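Local coordinates for GDSL-like protein (Roseburia intestinalis L1-82, PDB 6HFZ), which is a two-domain carbohydrate esterase of the GDSL/SGNH hydrolase type, from a gut bacterium, that removes acetyl groups from acetylated beta-mannans, at residues H116-Y121 / G156-H161; L124-Y129 / T231-E236; L53-H58 / I104-V109. All blocks are in the same frame, centred on the assembly; numbering follows the deposited sequence. Where two conformers were deposited one is given.

Contact 1 (H116-Y121 / G156-H161); sequences HFMETY and GRIARH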
# COMPACT_ATOMS: atom_id res chain seq x y z
N HIS A 116 -8.11 5.13 -11.74
CA HIS A 116 -7.45 5.90 -10.67
C HIS A 116 -6.33 5.06 -10.02
O HIS A 116 -5.21 5.53 -9.92
CB HIS A 116 -8.48 6.36 -9.64
CG HIS A 116 -7.88 6.96 -8.43
ND1 HIS A 116 -7.32 8.23 -8.42
CD2 HIS A 116 -7.68 6.45 -7.19
CE1 HIS A 116 -6.81 8.47 -7.23
NE2 HIS A 116 -7.03 7.40 -6.45
N PHE A 117 -6.67 3.85 -9.57
CA PHE A 117 -5.70 2.95 -8.95
C PHE A 117 -4.69 2.38 -9.94
O PHE A 117 -3.54 2.10 -9.57
CB PHE A 117 -6.44 1.92 -8.08
CG PHE A 117 -6.98 2.54 -6.81
CD1 PHE A 117 -6.12 3.00 -5.81
CD2 PHE A 117 -8.35 2.68 -6.61
CE1 PHE A 117 -6.61 3.62 -4.68
CE2 PHE A 117 -8.85 3.27 -5.45
CZ PHE A 117 -7.98 3.73 -4.49
N MSE A 118 -5.07 2.21 -11.21
CA MSE A 118 -4.07 1.88 -12.23
C MSE A 118 -2.99 2.96 -12.24
O MSE A 118 -1.80 2.65 -12.31
CB MSE A 118 -4.57 1.65 -13.66
CG MSE A 118 -3.47 0.97 -14.43
SE MSE A 118 -4.14 0.29 -16.16
CE MSE A 118 -5.43 1.74 -16.52
N GLU A 119 -3.42 4.22 -12.14
CA GLU A 119 -2.50 5.35 -12.20
C GLU A 119 -1.62 5.43 -10.94
O GLU A 119 -0.41 5.60 -11.05
CB GLU A 119 -3.29 6.65 -12.43
CG GLU A 119 -2.38 7.83 -12.75
CD GLU A 119 -3.08 9.15 -13.07
OE1 GLU A 119 -4.33 9.19 -13.10
OE2 GLU A 119 -2.38 10.14 -13.26
N THR A 120 -2.23 5.26 -9.76
CA THR A 120 -1.44 5.29 -8.52
C THR A 120 -0.46 4.11 -8.48
O THR A 120 0.70 4.26 -8.08
CB THR A 120 -2.29 5.41 -7.25
OG1 THR A 120 -3.07 4.21 -7.12
CG2 THR A 120 -3.23 6.60 -7.27
N TYR A 121 -0.91 2.90 -8.82
CA TYR A 121 -0.01 1.72 -8.86
C TYR A 121 1.13 1.90 -9.87
O TYR A 121 2.26 1.50 -9.59
CB TYR A 121 -0.86 0.51 -9.19
CG TYR A 121 -0.30 -0.85 -8.96
CD1 TYR A 121 -0.44 -1.45 -7.72
CD2 TYR A 121 0.16 -1.62 -10.03
CE1 TYR A 121 -0.08 -2.76 -7.52
CE2 TYR A 121 0.53 -2.93 -9.84
CZ TYR A 121 0.41 -3.50 -8.58
OH TYR A 121 0.69 -4.83 -8.37
N GLY A 156 -2.33 -5.88 -13.47
CA GLY A 156 -1.74 -6.74 -14.48
C GLY A 156 -1.33 -5.98 -15.73
O GLY A 156 -0.37 -6.39 -16.41
N ARG A 157 -2.08 -4.94 -16.08
CA ARG A 157 -1.73 -4.08 -17.22
C ARG A 157 -0.39 -3.41 -16.95
O ARG A 157 0.43 -3.25 -17.88
CB ARG A 157 -2.79 -3.02 -17.49
CG ARG A 157 -4.09 -3.60 -18.01
CD ARG A 157 -5.20 -2.56 -18.03
NE ARG A 157 -6.36 -3.04 -18.78
CZ ARG A 157 -7.61 -2.60 -18.63
NH1 ARG A 157 -7.86 -1.53 -17.90
NH2 ARG A 157 -8.61 -3.27 -19.18
N ILE A 158 -0.16 -3.03 -15.69
CA ILE A 158 1.13 -2.47 -15.29
C ILE A 158 2.21 -3.55 -15.29
O ILE A 158 3.34 -3.29 -15.73
CB ILE A 158 1.04 -1.75 -13.92
CG1 ILE A 158 0.01 -0.63 -13.98
CG2 ILE A 158 2.40 -1.29 -13.45
CD1 ILE A 158 0.14 0.32 -15.19
N ALA A 159 1.90 -4.75 -14.79
CA ALA A 159 2.82 -5.85 -14.82
C ALA A 159 3.35 -6.09 -16.25
O ALA A 159 4.56 -6.26 -16.42
CB ALA A 159 2.18 -7.11 -14.30
N ARG A 160 2.45 -6.10 -17.24
CA ARG A 160 2.84 -6.48 -18.62
C ARG A 160 3.60 -5.29 -19.24
O ARG A 160 4.60 -5.49 -19.97
CB ARG A 160 1.59 -6.90 -19.39
CG ARG A 160 1.06 -8.28 -19.01
CD ARG A 160 -0.10 -8.75 -19.87
NE ARG A 160 -1.23 -7.85 -19.84
CZ ARG A 160 -2.21 -7.90 -18.96
NH1 ARG A 160 -2.20 -8.80 -17.97
NH2 ARG A 160 -3.24 -7.10 -19.14
N HIS A 161 3.17 -4.06 -18.89
CA HIS A 161 3.80 -2.82 -19.43
C HIS A 161 5.29 -2.78 -19.06
O HIS A 161 6.13 -2.39 -19.89
CB HIS A 161 3.09 -1.54 -18.99
CG HIS A 161 3.49 -0.33 -19.78
ND1 HIS A 161 3.16 -0.20 -21.11
CD2 HIS A 161 4.20 0.78 -19.45
CE1 HIS A 161 3.65 0.94 -21.58
NE2 HIS A 161 4.27 1.58 -20.57
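Tyr121 turns the rim of its ring toward Ile158, whose CB lies near the ring plane, 4.0 Å from CD2 of Tyr121. His155, from the same helix as Ile158, stacks on the tyrosine ring, which therefore has an aromatic neighbour on a face and an aliphatic one at its edge. The other flat group that takes part across the contact is the guanidinium of Arg157, approached at its edge by CE of Met118 in the conformer described, one of two. With CG of Tyr121 anti to the backbone N (chi1 -164°), the ring runs out toward helix 152-161 and lies alongside Ile158, the two side chains pointing opposite ways.

Met118, modelled as selenomethionine, lies one turn earlier. Its CG touches CD1 of Ile158 at 3.7 Å, so the branched isoleucine meets both Met118 and Tyr121. Beyond CG the methionine crosses Arg157 at about a right angle: in the same conformer SE lies 3.6 Å from CD of Arg157. The long, flexible methionine suits this place, and the arginine offers it methylenes while its charged end stays at the partly exposed margin.

The two helical segments pass with axes 10.0 Å apart at -38°, and Tyr121 and Ala159 both rest on Leu139 of strand 136-141. No hydrogen bond links the segments, which suggests that between them close apolar packing and the exclusion of water, not polar pairing, make the contact.

Contact 2 (L124-Y129 / T231-E236); sequences LVRKVY and TKNTYE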
# COMPACT_ATOMS: atom_id res chain seq x y z
N LEU A 124 3.68 4.03 -8.21
CA LEU A 124 4.41 3.25 -7.21
C LEU A 124 5.44 2.34 -7.89
O LEU A 124 6.66 2.29 -7.46
CB LEU A 124 3.42 2.42 -6.39
CG LEU A 124 4.09 1.43 -5.44
CD1 LEU A 124 4.96 2.13 -4.39
CD2 LEU A 124 3.05 0.52 -4.78
N VAL A 125 5.00 1.59 -8.91
CA VAL A 125 5.89 0.66 -9.61
C VAL A 125 7.10 1.43 -10.21
O VAL A 125 8.26 0.98 -10.10
CB VAL A 125 5.13 -0.18 -10.66
CG1 VAL A 125 6.08 -0.93 -11.59
CG2 VAL A 125 4.14 -1.13 -10.02
N ARG A 126 6.82 2.49 -10.97
CA ARG A 126 7.92 3.31 -11.56
C ARG A 126 8.90 3.75 -10.47
O ARG A 126 10.12 3.63 -10.64
CB ARG A 126 7.37 4.50 -12.34
CG ARG A 126 6.66 4.09 -13.62
CD ARG A 126 6.09 5.27 -14.35
NE ARG A 126 7.16 6.11 -14.85
CZ ARG A 126 7.70 6.02 -16.06
NH1 ARG A 126 7.35 5.03 -16.88
NH2 ARG A 126 8.56 6.95 -16.47
N LYS A 127 8.40 4.28 -9.34
CA LYS A 127 9.29 4.80 -8.30
C LYS A 127 10.17 3.69 -7.75
O LYS A 127 11.33 3.88 -7.45
CB LYS A 127 8.47 5.48 -7.20
CG LYS A 127 9.22 5.89 -5.93
CD LYS A 127 8.44 6.74 -4.97
CE LYS A 127 8.24 8.15 -5.47
NZ LYS A 127 7.13 8.85 -4.78
N VAL A 128 9.57 2.53 -7.44
CA VAL A 128 10.37 1.44 -6.84
C VAL A 128 11.36 0.88 -7.86
O VAL A 128 12.54 0.64 -7.54
CB VAL A 128 9.45 0.36 -6.24
CG1 VAL A 128 10.23 -0.86 -5.81
CG2 VAL A 128 8.59 0.90 -5.10
N TYR A 129 10.92 0.67 -9.09
CA TYR A 129 11.69 -0.02 -10.11
C TYR A 129 12.92 0.83 -10.50
O TYR A 129 13.99 0.28 -10.72
CB TYR A 129 10.81 -0.31 -11.32
CG TYR A 129 11.44 -1.11 -12.44
CD1 TYR A 129 11.73 -2.47 -12.31
CD2 TYR A 129 11.80 -0.50 -13.63
CE1 TYR A 129 12.26 -3.19 -13.37
CE2 TYR A 129 12.32 -1.22 -14.70
CZ TYR A 129 12.56 -2.57 -14.57
OH TYR A 129 13.03 -3.31 -15.62
N THR A 231 -0.32 5.21 -18.18
CA THR A 231 -1.29 6.19 -17.72
C THR A 231 -0.68 7.59 -17.76
O THR A 231 0.48 7.76 -18.13
CB THR A 231 -1.81 5.83 -16.32
OG1 THR A 231 -0.80 6.20 -15.37
CG2 THR A 231 -2.09 4.35 -16.20
N LYS A 232 -1.47 8.60 -17.34
CA LYS A 232 -0.98 9.99 -17.16
C LYS A 232 0.12 10.09 -16.08
O LYS A 232 0.89 11.05 -16.05
CB LYS A 232 -2.13 10.91 -16.76
CG LYS A 232 -3.17 11.14 -17.85
CD LYS A 232 -4.16 12.21 -17.45
CE LYS A 232 -5.37 12.26 -18.36
NZ LYS A 232 -5.03 12.76 -19.71
N ASN A 233 0.20 9.09 -15.20
CA ASN A 233 1.27 8.90 -14.26
C ASN A 233 1.48 10.15 -13.39
O ASN A 233 2.60 10.53 -13.11
CB ASN A 233 2.56 8.50 -14.96
CG ASN A 233 3.66 8.15 -13.99
OD1 ASN A 233 3.41 7.44 -13.00
ND2 ASN A 233 4.85 8.67 -14.25
N THR A 234 0.38 10.75 -12.91
CA THR A 234 0.48 11.99 -12.13
C THR A 234 0.68 11.75 -10.63
O THR A 234 0.55 12.71 -9.85
CB THR A 234 -0.72 12.90 -12.44
OG1 THR A 234 -1.94 12.37 -11.96
CG2 THR A 234 -0.87 13.18 -13.92
N TYR A 235 0.96 10.51 -10.20
CA TYR A 235 1.17 10.21 -8.76
C TYR A 235 2.62 9.78 -8.48
O TYR A 235 2.96 9.61 -7.31
CB TYR A 235 0.17 9.18 -8.22
CG TYR A 235 -1.24 9.71 -8.10
CD1 TYR A 235 -2.11 9.62 -9.15
CD2 TYR A 235 -1.69 10.35 -6.94
CE1 TYR A 235 -3.40 10.11 -9.07
CE2 TYR A 235 -2.98 10.82 -6.83
CZ TYR A 235 -3.84 10.70 -7.90
OH TYR A 235 -5.11 11.20 -7.85
N GLU A 236 3.48 9.67 -9.50
CA GLU A 236 4.83 9.21 -9.28
C GLU A 236 5.60 10.10 -8.29
O GLU A 236 6.38 9.60 -7.47
CB GLU A 236 5.63 9.05 -10.57
CG GLU A 236 6.89 8.20 -10.38
CD GLU A 236 7.78 7.97 -11.61
OE1 GLU A 236 8.96 7.55 -11.41
OE2 GLU A 236 7.30 8.19 -12.74
O HOH W 1 8.77 9.16 -14.62
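Arg126 meets Glu236 at both its root and its NE, beginning at CB, which lies 3.6 Å from both CD and OE1 of the glutamate. Further out, CD of Arg126 lies beside ND2 of Asn233, 3.6 Å away, and the bend at chi3 (67°) swings NE toward Glu236. NE then makes the salt bridge: it donates to OE2 of Glu236 at 3.0 Å with an N-H...O angle of 151°. The oxygen lies in the guanidinium plane, whereas the nitrogen meets it from above the carboxylate, 45° out of that plane. At the tip, NH2 donates to a water that in turn donates to the same OE2, and NH1 turns to Tyr162 OH and Pro227 O.

The anti lone pair of OE2 takes a straight bond from ND2 of Asn233 at 2.9 Å, so OE2 of this buried carboxylate is gripped by two protein donors and the water. Asparagine suits its place: its amide fixes the glutamate, and its backbone tolerates the left-handed helical conformation found here. Lys127 arches over to donate from NZ to the backbone O of Glu236 at 2.9 Å, tying down the main chain as well.

Residues 231-236 have no regular secondary structure, but begin with an ST turn, in which Thr231 OG1 accepts from Asn233 N at 3.1 Å. They belong to the connection from helix 196-215 to strand 237-241 and the beta-sheet domain, fastened here to helix 115-129 of the SGNH (GDSL-type) hydrolase domain.

Contact 3 (L53-H58 / I104-V109); sequences LCYAYH and IIEFSV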
# COMPACT_ATOMS: atom_id res chain seq x y z
N LEU A 53 4.18 -16.62 10.85
CA LEU A 53 3.32 -17.48 10.04
C LEU A 53 2.55 -16.67 8.97
O LEU A 53 1.64 -17.21 8.34
CB LEU A 53 2.34 -18.19 10.99
CG LEU A 53 2.98 -19.21 11.93
CD1 LEU A 53 1.91 -19.86 12.80
CD2 LEU A 53 3.75 -20.27 11.14
N CYS A 54 2.89 -15.38 8.76
CA CYS A 54 2.28 -14.65 7.64
C CYS A 54 3.05 -14.99 6.36
O CYS A 54 4.16 -15.50 6.41
CB CYS A 54 2.23 -13.15 7.88
SG CYS A 54 3.82 -12.29 7.89
N TYR A 55 2.45 -14.69 5.20
CA TYR A 55 3.02 -15.11 3.91
C TYR A 55 4.40 -14.46 3.77
O TYR A 55 5.30 -15.07 3.24
CB TYR A 55 2.07 -14.81 2.74
CG TYR A 55 2.24 -13.45 2.12
CD1 TYR A 55 3.28 -13.20 1.26
CD2 TYR A 55 1.33 -12.43 2.36
CE1 TYR A 55 3.49 -11.95 0.71
CE2 TYR A 55 1.51 -11.17 1.80
CZ TYR A 55 2.62 -10.92 1.01
OH TYR A 55 2.87 -9.66 0.52
N ALA A 56 4.54 -13.18 4.18
CA ALA A 56 5.76 -12.43 4.00
C ALA A 56 6.94 -13.11 4.71
O ALA A 56 7.99 -13.29 4.13
CB ALA A 56 5.59 -10.98 4.43
N TYR A 57 6.70 -13.57 5.94
CA TYR A 57 7.78 -14.22 6.70
C TYR A 57 8.07 -15.59 6.08
O TYR A 57 9.23 -16.01 6.02
CB TYR A 57 7.41 -14.23 8.17
CG TYR A 57 8.62 -14.38 9.05
CD1 TYR A 57 9.39 -13.29 9.44
CD2 TYR A 57 9.03 -15.64 9.43
CE1 TYR A 57 10.52 -13.45 10.22
CE2 TYR A 57 10.17 -15.82 10.18
CZ TYR A 57 10.91 -14.73 10.58
OH TYR A 57 12.00 -14.95 11.39
N HIS A 58 7.04 -16.27 5.55
CA HIS A 58 7.26 -17.54 4.85
C HIS A 58 8.15 -17.34 3.63
O HIS A 58 9.03 -18.16 3.35
CB HIS A 58 5.95 -18.24 4.46
CG HIS A 58 5.17 -18.91 5.56
ND1 HIS A 58 5.70 -19.91 6.39
CD2 HIS A 58 3.87 -18.82 5.89
CE1 HIS A 58 4.74 -20.36 7.20
NE2 HIS A 58 3.61 -19.74 6.90
N ILE A 104 8.28 -7.27 -2.95
CA ILE A 104 6.90 -7.68 -3.31
C ILE A 104 5.96 -6.50 -3.12
O ILE A 104 6.00 -5.81 -2.05
CB ILE A 104 6.45 -8.90 -2.48
CG1 ILE A 104 6.99 -10.17 -3.15
CG2 ILE A 104 4.90 -8.92 -2.32
CD1 ILE A 104 6.84 -11.43 -2.34
N ILE A 105 5.14 -6.26 -4.14
CA ILE A 105 4.14 -5.25 -4.09
C ILE A 105 2.76 -5.93 -4.08
O ILE A 105 2.45 -6.70 -4.96
CB ILE A 105 4.28 -4.27 -5.26
CG1 ILE A 105 5.59 -3.48 -5.21
CG2 ILE A 105 3.08 -3.34 -5.28
CD1 ILE A 105 5.81 -2.64 -6.40
N GLU A 106 1.93 -5.62 -3.08
CA GLU A 106 0.74 -6.40 -2.79
C GLU A 106 -0.41 -5.47 -2.39
O GLU A 106 -0.61 -5.20 -1.18
CB GLU A 106 1.10 -7.38 -1.68
CG GLU A 106 0.05 -8.42 -1.32
CD GLU A 106 -1.11 -7.95 -0.48
OE1 GLU A 106 -2.26 -7.97 -1.03
OE2 GLU A 106 -0.90 -7.52 0.70
N PHE A 107 -1.16 -4.99 -3.40
CA PHE A 107 -2.23 -4.01 -3.18
C PHE A 107 -3.52 -4.40 -3.93
O PHE A 107 -4.44 -3.60 -4.03
CB PHE A 107 -1.78 -2.60 -3.60
CG PHE A 107 -0.87 -1.91 -2.62
CD1 PHE A 107 -1.32 -1.60 -1.33
CD2 PHE A 107 0.44 -1.62 -2.95
CE1 PHE A 107 -0.50 -0.92 -0.44
CE2 PHE A 107 1.29 -1.04 -2.01
CZ PHE A 107 0.81 -0.65 -0.78
N SER A 108 -3.56 -5.59 -4.54
CA SER A 108 -4.68 -5.96 -5.43
C SER A 108 -6.01 -6.25 -4.71
O SER A 108 -7.03 -6.39 -5.43
CB SER A 108 -4.28 -7.10 -6.37
OG SER A 108 -3.06 -6.75 -7.04
N VAL A 109 -6.07 -6.31 -3.36
CA VAL A 109 -7.36 -6.34 -2.67
C VAL A 109 -7.49 -5.13 -1.74
O VAL A 109 -8.32 -5.14 -0.78
CB VAL A 109 -7.60 -7.66 -1.92
CG1 VAL A 109 -7.81 -8.82 -2.90
CG2 VAL A 109 -6.50 -8.00 -0.93
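In the three-layer alpha/beta/alpha fold of the SGNH hydrolases, helices pack on the faces of a mainly parallel sheet, and here Tyr55 in the first turn of helix 55-66 reaches Ile104 and Glu106 near the C-terminal end of strand 102-106. Two residues apart on a strand, Ile104 and Glu106 face the same layer and can both meet the tyrosine.

Its hydroxyl does the touching. Tyr55 OH lies 3.6 Å from CG2 of Ile104 and equally 3.6 Å from CG of Glu106, resting against a methyl and a methylene. At chi1 90° the ring of Tyr55 leaves CB over the backbone, flanked by N and C, and it extends over the sheet, covered by Val202 and Ile206 of helix 196-215. Isoleucine suits the central strand, where it also packs on Phe37 and Val140 of the flanking strands.

Glu106 bends at chi2 (-77°), which carries its carboxylate off the line of the chain; the carboxylate plane stands at 87° to the tyrosine ring. The glutamate side chain comes close to Ser41, His193 and Asp190 but makes no contact with them; the geometry of these three is consistent with the catalytic triad of such esterases. The buried carboxylate is satisfied at both oxygens, OE1 by Asn142 ND2 and OE2 by Thr43 OG1. Tyr55 and Glu106 are thus joined at second hand, because the same Thr43 OG1 is hydrogen-bonded to Tyr55 OH.

In the fold
Contact 3 comes first along the chain and closes before the other two open; the segments of contacts 1 and 2 alternate, and both draw on helix 115-129, which follows strand 102-106. Centres of contacts 1 and 2 lie about 9 Å apart, and a probable hydrogen bond between Thr234 OG1 and Glu119 OE2 (2.6 Å) joins them. The centre of contact 3 lies about 18 Å from that of contact 1 and about 21 Å from that of contact 2, across the central sheet: Ile104 and Glu106 face helix 55-66, while Ile105 packs on Tyr121 and Leu124. Helix 115-129 therefore connects the hydrolase core, its neighbouring helix 152-161 and the link to the beta domain.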